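Local coordinates for translation initiation factor eif-2b-like protein (Chaetomium thermophilum, PDB 4ZEO) that forms the delta subunit of eIF2B, the decameric guanine nucleotide exchange factor for eIF2, and so probably takes part in translation initiation, at residues Met222-Gly227 and Ala361-Gly366; Lys297-Ala302 and Lys307-Thr312. One frame throughout, in Å; residues are numbered along the deposited sequence.

Contact 1 (Met222-Gly227 and Ala361-Gly366)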
loop_
_atom_site.group_PDB
_atom_site.type_symbol
_atom_site.label_atom_id
_atom_site.label_comp_id
_atom_site.label_asym_id
_atom_site.label_seq_id
_atom_site.Cartn_x
_atom_site.Cartn_y
_atom_site.Cartn_z
ATOM N N MET A 222 -2.036 3.977 12.681
ATOM C CA MET A 222 -1.790 4.408 11.317
ATOM C C MET A 222 -0.634 3.658 10.659
ATOM O O MET A 222 0.376 3.374 11.299
ATOM C CB MET A 222 -1.522 5.914 11.281
ATOM C CG MET A 222 -2.710 6.755 11.684
ATOM S SD MET A 222 -2.468 8.496 11.266
ATOM C CE MET A 222 -0.750 8.700 11.730
ATOM N N CYS A 223 -0.786 3.380 9.364
ATOM C CA CYS A 223 0.271 2.778 8.569
ATOM C C CYS A 223 1.338 3.841 8.189
ATOM O O CYS A 223 1.117 5.048 8.358
ATOM C CB CYS A 223 -0.335 2.126 7.315
ATOM S SG CYS A 223 -1.425 3.206 6.298
ATOM N N PHE A 224 2.493 3.396 7.690
ATOM C CA PHE A 224 3.561 4.320 7.304
ATOM C C PHE A 224 3.079 5.291 6.225
ATOM O O PHE A 224 3.446 6.470 6.245
ATOM C CB PHE A 224 4.784 3.562 6.785
ATOM C CG PHE A 224 5.559 2.862 7.850
ATOM C CD1 PHE A 224 5.368 3.166 9.180
ATOM C CD2 PHE A 224 6.490 1.898 7.526
ATOM C CE1 PHE A 224 6.084 2.502 10.177
ATOM C CE2 PHE A 224 7.206 1.237 8.524
ATOM C CZ PHE A 224 6.991 1.556 9.851
ATOM N N ALA A 225 2.228 4.793 5.315
ATOM C CA ALA A 225 1.717 5.589 4.196
ATOM C C ALA A 225 0.990 6.841 4.682
ATOM O O ALA A 225 1.262 7.957 4.203
ATOM C CB ALA A 225 0.789 4.743 3.318
ATOM N N MET A 226 0.111 6.644 5.662
ATOM C CA MET A 226 -0.604 7.731 6.299
ATOM C C MET A 226 0.366 8.631 7.058
ATOM O O MET A 226 0.290 9.850 6.964
ATOM C CB MET A 226 -1.667 7.183 7.248
ATOM C CG MET A 226 -2.870 6.588 6.547
ATOM S SD MET A 226 -3.970 5.670 7.657
ATOM C CE MET A 226 -4.671 7.052 8.567
ATOM N N GLY A 227 1.294 8.025 7.793
ATOM C CA GLY A 227 2.255 8.801 8.538
ATOM C C GLY A 227 3.066 9.689 7.608
ATOM O O GLY A 227 3.288 10.872 7.908
ATOM N N ALA A 361 4.142 -2.519 4.430
ATOM C CA ALA A 361 5.180 -1.514 4.643
ATOM C C ALA A 361 6.572 -2.082 4.483
ATOM O O ALA A 361 6.773 -3.304 4.515
ATOM C CB ALA A 361 5.053 -0.888 6.037
ATOM N N ILE A 362 7.542 -1.183 4.336
ATOM C CA ILE A 362 8.940 -1.581 4.380
ATOM C C ILE A 362 9.634 -0.749 5.438
ATOM O O ILE A 362 9.533 0.476 5.455
ATOM C CB ILE A 362 9.616 -1.433 3.026
ATOM C CG1 ILE A 362 8.922 -2.367 2.036
ATOM C CG2 ILE A 362 11.091 -1.749 3.149
ATOM C CD1 ILE A 362 9.601 -2.539 0.770
ATOM N N PHE A 363 10.291 -1.430 6.363
ATOM C CA PHE A 363 10.938 -0.767 7.483
ATOM C C PHE A 363 12.272 -0.193 7.047
ATOM O O PHE A 363 12.771 -0.493 5.958
ATOM C CB PHE A 363 11.134 -1.751 8.643
ATOM C CG PHE A 363 9.856 -2.191 9.294
ATOM C CD1 PHE A 363 9.168 -1.343 10.145
ATOM C CD2 PHE A 363 9.325 -3.442 9.032
ATOM C CE1 PHE A 363 7.991 -1.746 10.737
ATOM C CE2 PHE A 363 8.153 -3.840 9.610
ATOM C CZ PHE A 363 7.484 -2.992 10.466
ATOM N N ALA A 364 12.846 0.622 7.924
ATOM C CA ALA A 364 14.126 1.282 7.697
ATOM C C ALA A 364 15.259 0.275 7.484
ATOM O O ALA A 364 16.197 0.538 6.738
ATOM C CB ALA A 364 14.436 2.200 8.855
ATOM N N ASN A 365 15.187 -0.866 8.163
ATOM C CA ASN A 365 16.176 -1.942 7.996
ATOM C C ASN A 365 15.975 -2.768 6.724
ATOM O O ASN A 365 16.691 -3.730 6.484
ATOM C CB ASN A 365 16.181 -2.855 9.233
ATOM C CG ASN A 365 14.976 -3.765 9.306
ATOM O OD1 ASN A 365 13.964 -3.577 8.605
ATOM N ND2 ASN A 365 15.053 -4.740 10.184
ATOM N N GLY A 366 14.959 -2.430 5.946
ATOM C CA GLY A 366 14.716 -3.089 4.678
ATOM C C GLY A 366 13.779 -4.290 4.745
ATOM O O GLY A 366 13.586 -4.977 3.757
#

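Contact 2 (Lys297-Ala302 and Lys307-Thr312)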
loop_
_atom_site.group_PDB
_atom_site.type_symbol
_atom_site.label_atom_id
_atom_site.label_comp_id
_atom_site.label_asym_id
_atom_site.label_seq_id
_atom_site.Cartn_x
_atom_site.Cartn_y
_atom_site.Cartn_z
ATOM N N LYS A 297 -2.179 -7.039 -10.305
ATOM C CA LYS A 297 -2.065 -6.106 -11.426
ATOM C C LYS A 297 -0.928 -6.480 -12.362
ATOM O O LYS A 297 -1.055 -6.385 -13.603
ATOM C CB LYS A 297 -1.837 -4.673 -10.931
ATOM C CG LYS A 297 -2.988 -4.003 -10.187
ATOM C CD LYS A 297 -4.218 -3.797 -11.010
ATOM C CE LYS A 297 -5.312 -3.120 -10.161
ATOM N NZ LYS A 297 -6.590 -2.898 -10.919
ATOM N N THR A 298 0.177 -6.905 -11.765
ATOM C CA THR A 298 1.359 -7.297 -12.522
ATOM C C THR A 298 1.084 -8.510 -13.386
ATOM O O THR A 298 1.393 -8.514 -14.587
ATOM C CB THR A 298 2.525 -7.609 -11.606
ATOM O OG1 THR A 298 2.903 -6.416 -10.908
ATOM C CG2 THR A 298 3.694 -8.124 -12.419
ATOM N N LEU A 299 0.467 -9.521 -12.771
ATOM C CA LEU A 299 0.133 -10.762 -13.463
ATOM C C LEU A 299 -0.880 -10.495 -14.571
ATOM O O LEU A 299 -0.756 -11.024 -15.668
ATOM C CB LEU A 299 -0.380 -11.816 -12.465
ATOM C CG LEU A 299 0.685 -12.250 -11.431
ATOM C CD1 LEU A 299 0.170 -13.292 -10.413
ATOM C CD2 LEU A 299 1.943 -12.788 -12.139
ATOM N N LEU A 300 -1.876 -9.659 -14.300
ATOM C CA LEU A 300 -2.850 -9.314 -15.344
ATOM C C LEU A 300 -2.168 -8.543 -16.481
ATOM O O LEU A 300 -2.476 -8.747 -17.646
ATOM C CB LEU A 300 -4.034 -8.521 -14.760
ATOM C CG LEU A 300 -4.908 -9.359 -13.802
ATOM C CD1 LEU A 300 -6.033 -8.546 -13.142
ATOM C CD2 LEU A 300 -5.462 -10.611 -14.475
ATOM N N ARG A 301 -1.212 -7.692 -16.141
ATOM C CA ARG A 301 -0.494 -6.931 -17.158
ATOM C C ARG A 301 0.329 -7.839 -18.090
ATOM O O ARG A 301 0.266 -7.702 -19.319
ATOM C CB ARG A 301 0.407 -5.885 -16.480
ATOM C CG ARG A 301 1.293 -5.096 -17.417
ATOM C CD ARG A 301 0.533 -4.025 -18.133
ATOM N NE ARG A 301 1.412 -3.380 -19.096
ATOM C CZ ARG A 301 1.108 -2.302 -19.820
ATOM N NH1 ARG A 301 -0.075 -1.704 -19.711
ATOM N NH2 ARG A 301 2.009 -1.825 -20.660
ATOM N N ALA A 302 1.061 -8.792 -17.509
ATOM C CA ALA A 302 1.903 -9.694 -18.294
ATOM C C ALA A 302 1.063 -10.508 -19.249
ATOM O O ALA A 302 1.427 -10.689 -20.422
ATOM C CB ALA A 302 2.701 -10.607 -17.387
ATOM N N LYS A 307 1.959 -12.692 -22.733
ATOM C CA LYS A 307 2.861 -13.670 -22.140
ATOM C C LYS A 307 2.120 -14.882 -21.604
ATOM O O LYS A 307 1.021 -14.780 -21.072
ATOM C CB LYS A 307 3.680 -13.005 -21.035
ATOM C CG LYS A 307 4.434 -11.793 -21.562
ATOM C CD LYS A 307 5.298 -11.190 -20.526
ATOM C CE LYS A 307 5.854 -9.866 -20.973
ATOM N NZ LYS A 307 6.925 -9.418 -20.042
ATOM N N SER A 308 2.736 -16.041 -21.763
ATOM C CA SER A 308 2.180 -17.282 -21.253
ATOM C C SER A 308 3.060 -17.817 -20.134
ATOM O O SER A 308 4.253 -18.064 -20.310
ATOM C CB SER A 308 2.043 -18.303 -22.377
ATOM O OG SER A 308 3.313 -18.756 -22.803
ATOM N N PHE A 309 2.454 -17.975 -18.966
ATOM C CA PHE A 309 3.203 -18.321 -17.779
ATOM C C PHE A 309 2.292 -19.021 -16.790
ATOM O O PHE A 309 1.068 -19.001 -16.927
ATOM C CB PHE A 309 3.830 -17.072 -17.160
ATOM C CG PHE A 309 2.850 -15.954 -16.912
ATOM C CD1 PHE A 309 2.548 -15.040 -17.901
ATOM C CD2 PHE A 309 2.250 -15.801 -15.670
ATOM C CE1 PHE A 309 1.649 -14.022 -17.669
ATOM C CE2 PHE A 309 1.347 -14.773 -15.440
ATOM C CZ PHE A 309 1.055 -13.890 -16.442
ATOM N N ASN A 310 2.907 -19.649 -15.803
ATOM C CA ASN A 310 2.187 -20.372 -14.779
ATOM C C ASN A 310 2.235 -19.632 -13.473
ATOM O O ASN A 310 3.213 -18.942 -13.174
ATOM C CB ASN A 310 2.764 -21.764 -14.617
ATOM C CG ASN A 310 2.454 -22.654 -15.800
ATOM O OD1 ASN A 310 1.349 -22.629 -16.338
ATOM N ND2 ASN A 310 3.419 -23.463 -16.200
ATOM N N VAL A 311 1.155 -19.723 -12.713
ATOM C CA VAL A 311 1.130 -19.102 -11.400
ATOM C C VAL A 311 0.763 -20.103 -10.320
ATOM O O VAL A 311 -0.183 -20.883 -10.464
ATOM C CB VAL A 311 0.163 -17.900 -11.376
ATOM C CG1 VAL A 311 0.029 -17.353 -9.981
ATOM C CG2 VAL A 311 0.652 -16.825 -12.336
ATOM N N THR A 312 1.545 -20.099 -9.253
ATOM C CA THR A 312 1.234 -20.882 -8.081
ATOM C C THR A 312 0.791 -19.913 -7.012
ATOM O O THR A 312 1.501 -18.972 -6.683
ATOM C CB THR A 312 2.444 -21.727 -7.594
ATOM O OG1 THR A 312 2.714 -22.765 -8.540
ATOM C CG2 THR A 312 2.157 -22.368 -6.233
#

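Contact 1 (Met222-Gly227 and Ala361-Gly366)
The rings of Phe224 and Phe363 cross at about a right angle, their planes 86° apart and their centroids 5.5 Å from each other. Phe224 brings the far end of its ring to one side of its partner: CZ lies 3.6 Å from Phe363 CE1, and CE2 is equally near Phe363 CD1, which sits at the edge of the Phe224 ring and in its plane. Phe224 stands in the first turn of helix 224-239, directly after the N-cap residue Cys223, with CG anti to its carbonyl carbon (chi1 -73°), a setting that sends the ring out from the helix toward the 361-366 segment. Nearer the root of the ring, CD2 packs against the methyl of Ala361, 3.5 Å from CB. The carbonyl O of Ile362 lies near the plane of the same ring, 3.9 Å from CE2, at its edge. No hydrogen bond joins the two segments, and the contact is almost wholly one phenylalanine laid across three consecutive residues. With an alanine at Phe224, the Ala361 methyl and the CD1-CE1 side of Phe363 would probably lose their apolar partner, and Phe363 would be less restrained in its rotation. Phe363 also meets the ring of His369, while Phe224 touches Asp398 and Arg401. Past Phe363 the chain reverses in a type I turn closed by Gly366 N to Phe363 O. The arrangement is a helix N-terminus docked through one aromatic residue onto strand 361-362, one edge of a small antiparallel sheet, joining the helical N-terminal part of the chain to its alpha/beta part.

Contact 2 (Lys297-Ala302 and Lys307-Thr312)
Phe309 reaches from the chain leading into strand 310-314 to helix 293-304, and its ring lies between Leu299 and Ala302. From CB, which points toward the helix, CG is set between the backbone N and the carbonyl carbon (chi1 53°), and this carries the far end of the ring up to the helix. Along one side of the ring, CE1 packs 3.6 Å from Ala302 CB. At the tip, CZ meets the carbonyl O of Leu299 at 3.5 Å; this oxygen lies in the ring plane, facing its C-H edge, where the slightly positive hydrogens probably suit it. On the other side, CE2 is 3.9 Å from Leu299 CD2. The second methyl of Leu299 meets Val311, whose CB also points toward the helix: CD1 lies tip to tip with it, 4.1 Å from CG2 and about as far from CG1. Toward the helix end, Lys307 N donates to Ala302 O over 3.1 Å, with 154° at the hydrogen and the donor tilted 24° out of the carbonyl plane. The same oxygen has Lys307 CB and CG close by, and the extended side chain continues past the Ala302 methyl to NZ, which is hydrogen-bonded to the carbonyls of Ile280 and Ala277. The pair forms the second half of a beta-alpha-beta crossover: strand 285-289, helix 293-304, strand 310-314. Helix 246-277 meets Thr298 and Arg301 on another flank of the helix, Leu329 of helix 321-331 touches both Leu299 and Val311, and strand 310-314 runs parallel between strands 285-289 and 336-338 in the six-stranded sheet.

How the contacts relate
The two contacts are separate, with centres 28 Å apart and nearest atoms about 14 Å apart, yet both belong to the part of the chain shared by the eIF2B alpha/beta/delta family. Contact 2 is local, its segments divided by four residues, and belongs to the Rossmann-like parallel sheet and its flanking helices. Contact 1 is long-range: 133 residues separate its segments, and contact 2 lies wholly within that interval. Strand 354-358 of the parallel sheet comes just before strand 361-362, so the chain passes from that sheet almost directly into contact 1. The centre of contact 1 lies about 10 Å from the centre of the chain, that of contact 2 about 20 Å.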